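Local coordinates for protein M157 (Murid herpesvirus 1, PDB 2NYK) that serves as a mouse cytomegalovirus ligand for Ly49 natural killer cell receptors and has an MHC class I-like fold, at residues A[62-72]-A[160-171]; A[202-210]-A[226-234]. The protein carries 1 engineered substitution. One frame throughout, in Å; residues are numbered along the deposited sequence.

Overall arrangement
The two contacts lie on opposite sides of the chain's centre, with their own centres about 29 Å apart, and share no segment. Contact 1 ties a loop and the start of helix 71-90 to helix 157-173 on the seven-stranded platform, whereas contact 2 joins strands 204-208 and 227-233 across the interior of the second, all-beta domain. Both are partly buried. Their chemistry differs: contact 1 relies on a salt-bridge network, a shared carboxylate oxygen and a proline-tryptophan CH-pi contact, while contact 2 is mostly aliphatic, with one glutamine bond and a water at one end. They meet where the domains adjoin, L171 O lying 4.2 Å from V202 CG2.

Contact 1: residues A[62-72]-A[160-171]; sequences ICPDVSSTDIE and IKNRWRSTVQKL
The E72 carboxylate grips two neighbouring residues of helix 157-173 mainly through one oxygen, OE2, leaving OE1 a weak second bond from R163 NE. E72 OE2 accepts W164 NE1 at 2.6 Å on its anti lone pair, in the indole plane, and R163 NE at 2.7 Å on its syn lone pair, the latter as part of a salt bridge. Two firm donors on OE2, one of them cationic, would be expected to stabilise the negative charge of this buried side chain. R163 bends at chi3 (59°), which swings its guanidinium round to this carboxylate and to the loop; there R163 NH2 gives an almost straight bond to D65 O, 3.1 Å and 167°, within the guanidinium plane. The D70 carboxylate lies stacked on one guanidinium face, the planes 18° apart. D70 OD2 is 3.6 Å from R163 NH2 but well out of that plane, and charge alone links them. P64 covers one face of W164, its CD 3.7 Å from the centroid of the six-membered ring, a CH-pi contact. Further along, T167 OG1 donates to a lone pair of I62 O at 2.7 Å, and I62 CD1 touches L171 CD2.

In the second shell, S67 N bonds D70 OD2 at 2.8 Å within the 67-70 type I turn, holding that carboxylate in place. Helices lying over an antiparallel sheet form the platform of MHC class I-like proteins, in keeping with the M157 family: here W164 rests on F21 of strand 21-30, V41 of strand 35-41 and V47 of strand 46-51, and E72, at the start of helix 71-90, touches I39.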
# COMPACT_ATOMS: atom_id res chain seq x y z
N ILE A 62 2.54 -0.55 -13.15
CA ILE A 62 3.39 -1.74 -13.20
C ILE A 62 2.69 -2.94 -12.57
O ILE A 62 3.32 -3.98 -12.31
CB ILE A 62 4.78 -1.52 -12.55
CG1 ILE A 62 4.63 -1.14 -11.06
CG2 ILE A 62 5.59 -0.46 -13.33
CD1 ILE A 62 5.96 -0.98 -10.33
N CYS A 63 1.40 -2.78 -12.28
CA CYS A 63 0.57 -3.85 -11.70
C CYS A 63 0.02 -4.76 -12.81
O CYS A 63 -0.16 -4.32 -13.94
CB CYS A 63 -0.59 -3.26 -10.89
SG CYS A 63 -0.09 -2.56 -9.29
N PRO A 64 -0.24 -6.04 -12.48
CA PRO A 64 -0.89 -6.89 -13.47
C PRO A 64 -2.33 -6.42 -13.68
O PRO A 64 -2.90 -5.75 -12.82
CB PRO A 64 -0.86 -8.28 -12.81
CG PRO A 64 -0.85 -8.00 -11.35
CD PRO A 64 0.05 -6.78 -11.23
N ASP A 65 -2.92 -6.75 -14.82
CA ASP A 65 -4.32 -6.37 -15.00
C ASP A 65 -5.17 -7.21 -14.07
O ASP A 65 -4.91 -8.39 -13.89
CB ASP A 65 -4.78 -6.54 -16.45
CG ASP A 65 -6.22 -6.10 -16.65
OD1 ASP A 65 -6.53 -4.92 -16.34
OD2 ASP A 65 -7.05 -6.94 -17.08
N VAL A 66 -6.16 -6.59 -13.44
CA VAL A 66 -7.10 -7.32 -12.59
C VAL A 66 -8.49 -7.20 -13.19
O VAL A 66 -9.17 -6.16 -13.06
CB VAL A 66 -7.05 -6.84 -11.10
CG1 VAL A 66 -8.00 -7.68 -10.22
CG2 VAL A 66 -5.61 -6.90 -10.55
N SER A 67 -8.91 -8.26 -13.89
CA SER A 67 -10.24 -8.31 -14.50
C SER A 67 -11.26 -8.80 -13.49
O SER A 67 -10.90 -9.25 -12.40
CB SER A 67 -10.23 -9.23 -15.72
OG SER A 67 -10.01 -10.58 -15.34
N SER A 68 -12.53 -8.75 -13.89
CA SER A 68 -13.64 -9.16 -13.06
C SER A 68 -13.62 -10.66 -12.71
O SER A 68 -14.38 -11.10 -11.84
CB SER A 68 -14.97 -8.79 -13.72
OG SER A 68 -15.13 -9.52 -14.92
N THR A 69 -12.76 -11.43 -13.37
CA THR A 69 -12.71 -12.86 -13.08
C THR A 69 -11.41 -13.33 -12.41
O THR A 69 -11.28 -14.51 -12.05
CB THR A 69 -12.94 -13.70 -14.35
OG1 THR A 69 -11.87 -13.47 -15.27
CG2 THR A 69 -14.29 -13.37 -15.00
N ASP A 70 -10.47 -12.41 -12.22
CA ASP A 70 -9.21 -12.74 -11.54
C ASP A 70 -9.47 -13.01 -10.05
O ASP A 70 -10.41 -12.44 -9.47
CB ASP A 70 -8.18 -11.59 -11.72
CG ASP A 70 -7.46 -11.65 -13.07
OD1 ASP A 70 -7.00 -12.74 -13.48
OD2 ASP A 70 -7.34 -10.58 -13.70
N ILE A 71 -8.66 -13.87 -9.44
CA ILE A 71 -8.85 -14.26 -8.03
C ILE A 71 -8.91 -13.06 -7.08
O ILE A 71 -9.79 -13.01 -6.22
CB ILE A 71 -7.75 -15.31 -7.53
CG1 ILE A 71 -7.90 -15.58 -6.03
CG2 ILE A 71 -6.35 -14.83 -7.78
CD1 ILE A 71 -9.15 -16.36 -5.70
N GLU A 72 -8.02 -12.09 -7.25
CA GLU A 72 -8.01 -10.90 -6.37
C GLU A 72 -9.32 -10.16 -6.41
O GLU A 72 -9.86 -9.81 -5.36
CB GLU A 72 -6.86 -9.94 -6.72
CG GLU A 72 -5.47 -10.58 -6.81
CD GLU A 72 -5.17 -11.17 -8.18
OE1 GLU A 72 -6.05 -11.83 -8.77
OE2 GLU A 72 -4.03 -11.03 -8.66
N ILE A 160 -1.39 -16.17 -7.65
CA ILE A 160 -1.19 -14.81 -7.12
C ILE A 160 0.28 -14.39 -7.15
O ILE A 160 0.62 -13.32 -7.66
CB ILE A 160 -1.78 -14.66 -5.69
CG1 ILE A 160 -3.31 -14.94 -5.71
CG2 ILE A 160 -1.55 -13.26 -5.17
CD1 ILE A 160 -3.94 -15.17 -4.30
N LYS A 161 1.15 -15.24 -6.61
CA LYS A 161 2.60 -14.99 -6.63
C LYS A 161 3.13 -14.84 -8.04
O LYS A 161 3.88 -13.91 -8.33
CB LYS A 161 3.34 -16.12 -5.89
CG LYS A 161 3.02 -16.20 -4.39
CD LYS A 161 4.04 -17.07 -3.63
CE LYS A 161 5.29 -16.26 -3.24
NZ LYS A 161 6.32 -17.19 -2.67
N ASN A 162 2.68 -15.71 -8.94
CA ASN A 162 3.09 -15.63 -10.35
C ASN A 162 2.68 -14.29 -10.99
O ASN A 162 3.46 -13.66 -11.69
CB ASN A 162 2.54 -16.81 -11.16
CG ASN A 162 2.85 -16.70 -12.65
OD1 ASN A 162 1.99 -16.27 -13.43
ND2 ASN A 162 4.06 -17.08 -13.05
N ARG A 163 1.46 -13.87 -10.69
CA ARG A 163 0.90 -12.61 -11.19
C ARG A 163 1.58 -11.36 -10.63
O ARG A 163 1.76 -10.37 -11.35
CB ARG A 163 -0.60 -12.54 -10.89
CG ARG A 163 -1.44 -13.34 -11.82
CD ARG A 163 -2.86 -13.60 -11.26
NE ARG A 163 -3.61 -12.39 -10.97
CZ ARG A 163 -3.83 -11.41 -11.85
NH1 ARG A 163 -3.35 -11.50 -13.08
NH2 ARG A 163 -4.54 -10.34 -11.49
N TRP A 164 1.97 -11.41 -9.35
CA TRP A 164 2.45 -10.22 -8.64
C TRP A 164 3.94 -10.11 -8.36
O TRP A 164 4.43 -9.01 -8.09
CB TRP A 164 1.69 -10.06 -7.31
CG TRP A 164 0.26 -9.65 -7.57
CD1 TRP A 164 -0.82 -10.46 -7.82
CD2 TRP A 164 -0.23 -8.31 -7.60
NE1 TRP A 164 -1.95 -9.70 -8.01
CE2 TRP A 164 -1.60 -8.37 -7.89
CE3 TRP A 164 0.38 -7.06 -7.41
CZ2 TRP A 164 -2.39 -7.22 -7.98
CZ3 TRP A 164 -0.40 -5.92 -7.53
CH2 TRP A 164 -1.77 -6.01 -7.81
N ARG A 165 4.67 -11.22 -8.41
CA ARG A 165 6.08 -11.19 -8.05
C ARG A 165 6.87 -10.05 -8.71
O ARG A 165 7.52 -9.29 -8.03
CB ARG A 165 6.76 -12.53 -8.36
CG ARG A 165 8.25 -12.44 -8.19
CD ARG A 165 8.92 -13.81 -8.17
NE ARG A 165 8.80 -14.53 -9.44
CZ ARG A 165 9.54 -14.29 -10.53
NH1 ARG A 165 10.45 -13.33 -10.53
NH2 ARG A 165 9.38 -15.05 -11.61
N SER A 166 6.82 -9.96 -10.03
CA SER A 166 7.56 -8.94 -10.76
C SER A 166 7.17 -7.52 -10.29
O SER A 166 8.02 -6.68 -10.11
CB SER A 166 7.31 -9.09 -12.26
OG SER A 166 7.89 -8.02 -12.98
N THR A 167 5.87 -7.29 -10.10
CA THR A 167 5.37 -5.99 -9.62
C THR A 167 5.97 -5.66 -8.26
O THR A 167 6.46 -4.57 -8.05
CB THR A 167 3.82 -5.99 -9.54
OG1 THR A 167 3.31 -6.20 -10.86
CG2 THR A 167 3.29 -4.65 -8.99
N VAL A 168 5.98 -6.62 -7.35
CA VAL A 168 6.45 -6.38 -5.99
C VAL A 168 7.97 -6.14 -5.93
O VAL A 168 8.44 -5.34 -5.14
CB VAL A 168 6.07 -7.56 -5.07
CG1 VAL A 168 6.67 -7.35 -3.69
CG2 VAL A 168 4.55 -7.68 -4.98
N GLN A 169 8.73 -6.87 -6.73
CA GLN A 169 10.18 -6.66 -6.81
C GLN A 169 10.48 -5.24 -7.34
O GLN A 169 11.32 -4.54 -6.79
CB GLN A 169 10.84 -7.76 -7.68
CG GLN A 169 10.56 -9.18 -7.13
CD GLN A 169 11.29 -10.31 -7.88
OE1 GLN A 169 11.06 -10.54 -9.07
NE2 GLN A 169 12.14 -11.04 -7.17
N LYS A 170 9.76 -4.82 -8.37
CA LYS A 170 9.94 -3.46 -8.91
C LYS A 170 9.60 -2.38 -7.89
O LYS A 170 10.34 -1.41 -7.73
CB LYS A 170 9.08 -3.24 -10.15
CG LYS A 170 9.50 -4.04 -11.35
CD LYS A 170 8.75 -3.55 -12.58
CE LYS A 170 9.29 -4.18 -13.86
NZ LYS A 170 8.92 -5.62 -14.02
N LEU A 171 8.48 -2.57 -7.18
CA LEU A 171 8.07 -1.62 -6.14
C LEU A 171 9.13 -1.46 -5.03
O LEU A 171 9.32 -0.38 -4.50
CB LEU A 171 6.72 -2.05 -5.56
CG LEU A 171 5.50 -1.78 -6.46
CD1 LEU A 171 4.23 -2.35 -5.86
CD2 LEU A 171 5.33 -0.29 -6.73
O HOH W 1 6.09 -5.25 -13.77

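Contact 2: residues A[202-210]-A[226-234]; sequences VPFTVELSL and CQILTVKAP
Strands 204-208 and 227-233 run nearly parallel, their axes 18° apart and 7.2 Å distant at closest approach. V206 CA and V231 CA, 6.8 Å apart, are the nearest such pair. No backbone hydrogen bond joins the strands; each pairs with other strands, T205 with T244 and Q227 with S198, so they face each other through side chains. V206 CG1 and V231 CG1 press together at 3.5 Å, tighter than usual for two carbons. L208 and V231 lie alongside each other, heading in opposite senses, with L208 CG 3.8 Å from V231 CG2.

The facing strands of two sheets and the C194-C241 disulfide, which links strands 192-198 and 241-245, are consistent with an immunoglobulin-like sandwich, as in the alpha3 domain of MHC class I relatives.

At one end of the interface, the CA-CB bond of F204 does not point at the other strand, but placing CG between N and C (chi1 67°) brings the end of the ring nearer to it, within reach of L229 and Q227. L229 CD2 stands 4.1 Å from the F204 centroid, over one face, in a CH-pi contact. Next to it, Q227 uses its extended side chain to cross to the loop. Q227 NE2 donates to V202 O at 2.8 Å, with the donor 56° out of the carbonyl plane. Q227 OE1 takes a bond from a water 2.6 Å away that in turn accepts F204 N. Beyond the two segments, the same amide gives a bond to S200 O through NE2 and receives one from R45 NH1 at OE1. At the far end, L210 CD2 closes on A233 CB at 3.6 Å.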
# COMPACT_ATOMS: atom_id res chain seq x y z
N VAL A 202 5.88 1.99 -1.02
CA VAL A 202 6.54 1.80 0.26
C VAL A 202 6.39 3.09 1.09
O VAL A 202 6.65 4.19 0.59
CB VAL A 202 8.05 1.43 0.07
CG1 VAL A 202 8.77 1.49 1.39
CG2 VAL A 202 8.19 0.01 -0.52
N PRO A 203 5.89 2.96 2.34
CA PRO A 203 5.78 4.15 3.16
C PRO A 203 7.11 4.83 3.52
O PRO A 203 8.16 4.18 3.63
CB PRO A 203 5.03 3.65 4.41
CG PRO A 203 4.26 2.47 3.91
CD PRO A 203 5.27 1.80 3.01
N PHE A 204 7.07 6.15 3.66
CA PHE A 204 8.28 6.88 4.07
C PHE A 204 7.87 8.19 4.71
O PHE A 204 6.71 8.61 4.55
CB PHE A 204 9.21 7.12 2.86
CG PHE A 204 8.65 8.05 1.82
CD1 PHE A 204 8.87 9.43 1.90
CD2 PHE A 204 7.87 7.56 0.76
CE1 PHE A 204 8.32 10.29 0.94
CE2 PHE A 204 7.32 8.42 -0.21
CZ PHE A 204 7.54 9.76 -0.13
N THR A 205 8.78 8.83 5.43
CA THR A 205 8.47 10.12 6.06
C THR A 205 9.49 11.18 5.66
O THR A 205 10.62 10.85 5.31
CB THR A 205 8.39 10.04 7.62
OG1 THR A 205 9.68 9.72 8.14
CG2 THR A 205 7.40 9.01 8.08
N VAL A 206 9.06 12.44 5.68
CA VAL A 206 9.91 13.57 5.30
C VAL A 206 9.92 14.55 6.47
O VAL A 206 8.85 14.95 6.99
CB VAL A 206 9.41 14.27 4.03
CG1 VAL A 206 10.38 15.38 3.60
CG2 VAL A 206 9.25 13.27 2.92
N GLU A 207 11.12 14.91 6.91
CA GLU A 207 11.30 15.81 8.05
C GLU A 207 12.36 16.86 7.73
O GLU A 207 13.42 16.53 7.17
CB GLU A 207 11.74 15.03 9.28
CG GLU A 207 10.75 13.96 9.72
CD GLU A 207 11.36 12.97 10.69
OE1 GLU A 207 12.54 12.57 10.49
OE2 GLU A 207 10.64 12.57 11.65
N LEU A 208 12.07 18.11 8.09
CA LEU A 208 13.04 19.22 8.02
C LEU A 208 13.85 19.30 9.30
O LEU A 208 13.39 18.88 10.37
CB LEU A 208 12.33 20.57 7.77
CG LEU A 208 11.62 20.76 6.42
CD1 LEU A 208 10.88 22.09 6.36
CD2 LEU A 208 12.57 20.62 5.24
N SER A 209 15.06 19.85 9.21
CA SER A 209 15.90 20.05 10.40
C SER A 209 15.50 21.33 11.15
O SER A 209 16.31 22.25 11.31
CB SER A 209 17.38 20.09 10.00
OG SER A 209 17.62 21.19 9.13
N LEU A 210 14.24 21.37 11.58
CA LEU A 210 13.68 22.50 12.33
C LEU A 210 14.28 22.63 13.74
O LEU A 210 13.60 22.32 14.74
CB LEU A 210 12.15 22.37 12.42
CG LEU A 210 11.36 22.59 11.13
CD1 LEU A 210 9.92 22.09 11.24
CD2 LEU A 210 11.40 24.07 10.76
N CYS A 226 2.11 6.80 -7.42
CA CYS A 226 3.19 7.51 -6.76
C CYS A 226 2.78 8.21 -5.48
O CYS A 226 1.61 8.38 -5.19
CB CYS A 226 3.82 8.54 -7.71
SG CYS A 226 2.78 9.93 -8.06
N GLN A 227 3.77 8.62 -4.70
CA GLN A 227 3.50 9.34 -3.47
C GLN A 227 4.25 10.64 -3.52
O GLN A 227 5.43 10.67 -3.90
CB GLN A 227 3.99 8.56 -2.28
CG GLN A 227 3.46 7.14 -2.14
CD GLN A 227 4.02 6.52 -0.90
OE1 GLN A 227 3.76 6.98 0.22
NE2 GLN A 227 4.87 5.52 -1.08
N ILE A 228 3.59 11.71 -3.12
CA ILE A 228 4.24 13.00 -3.08
C ILE A 228 4.02 13.56 -1.68
O ILE A 228 2.89 13.90 -1.30
CB ILE A 228 3.74 13.96 -4.18
CG1 ILE A 228 3.95 13.32 -5.58
CG2 ILE A 228 4.43 15.33 -4.05
CD1 ILE A 228 3.45 14.16 -6.75
N LEU A 229 5.11 13.62 -0.92
CA LEU A 229 5.06 14.14 0.44
C LEU A 229 5.79 15.47 0.52
O LEU A 229 6.97 15.58 0.17
CB LEU A 229 5.63 13.12 1.44
CG LEU A 229 4.70 12.01 1.96
CD1 LEU A 229 4.15 11.05 0.86
CD2 LEU A 229 5.46 11.21 3.02
N THR A 230 5.05 16.49 0.95
CA THR A 230 5.57 17.86 1.01
C THR A 230 5.57 18.33 2.46
O THR A 230 4.59 18.14 3.18
CB THR A 230 4.67 18.82 0.18
OG1 THR A 230 4.54 18.34 -1.16
CG2 THR A 230 5.23 20.25 0.18
N VAL A 231 6.68 18.93 2.89
CA VAL A 231 6.81 19.53 4.21
C VAL A 231 7.29 20.96 4.02
O VAL A 231 8.38 21.21 3.46
CB VAL A 231 7.75 18.74 5.17
CG1 VAL A 231 9.07 18.48 4.53
CG2 VAL A 231 7.98 19.52 6.48
N LYS A 232 6.47 21.91 4.46
CA LYS A 232 6.86 23.30 4.46
C LYS A 232 6.76 23.90 5.83
O LYS A 232 5.84 23.60 6.61
CB LYS A 232 6.12 24.13 3.40
CG LYS A 232 4.62 24.10 3.45
CD LYS A 232 4.08 24.54 2.07
CE LYS A 232 2.54 24.79 2.19
NZ LYS A 232 2.02 25.12 0.80
N ALA A 233 7.76 24.73 6.14
CA ALA A 233 7.83 25.40 7.42
C ALA A 233 8.06 26.88 7.12
O ALA A 233 9.16 27.26 6.70
CB ALA A 233 8.94 24.82 8.26
N PRO A 234 7.00 27.70 7.27
CA PRO A 234 7.10 29.14 7.05
C PRO A 234 8.03 29.76 8.07
O PRO A 234 8.01 29.36 9.26
CB PRO A 234 5.65 29.63 7.27
CG PRO A 234 5.03 28.58 8.16
CD PRO A 234 5.64 27.30 7.69
O HOH W 2 4.63 7.50 2.59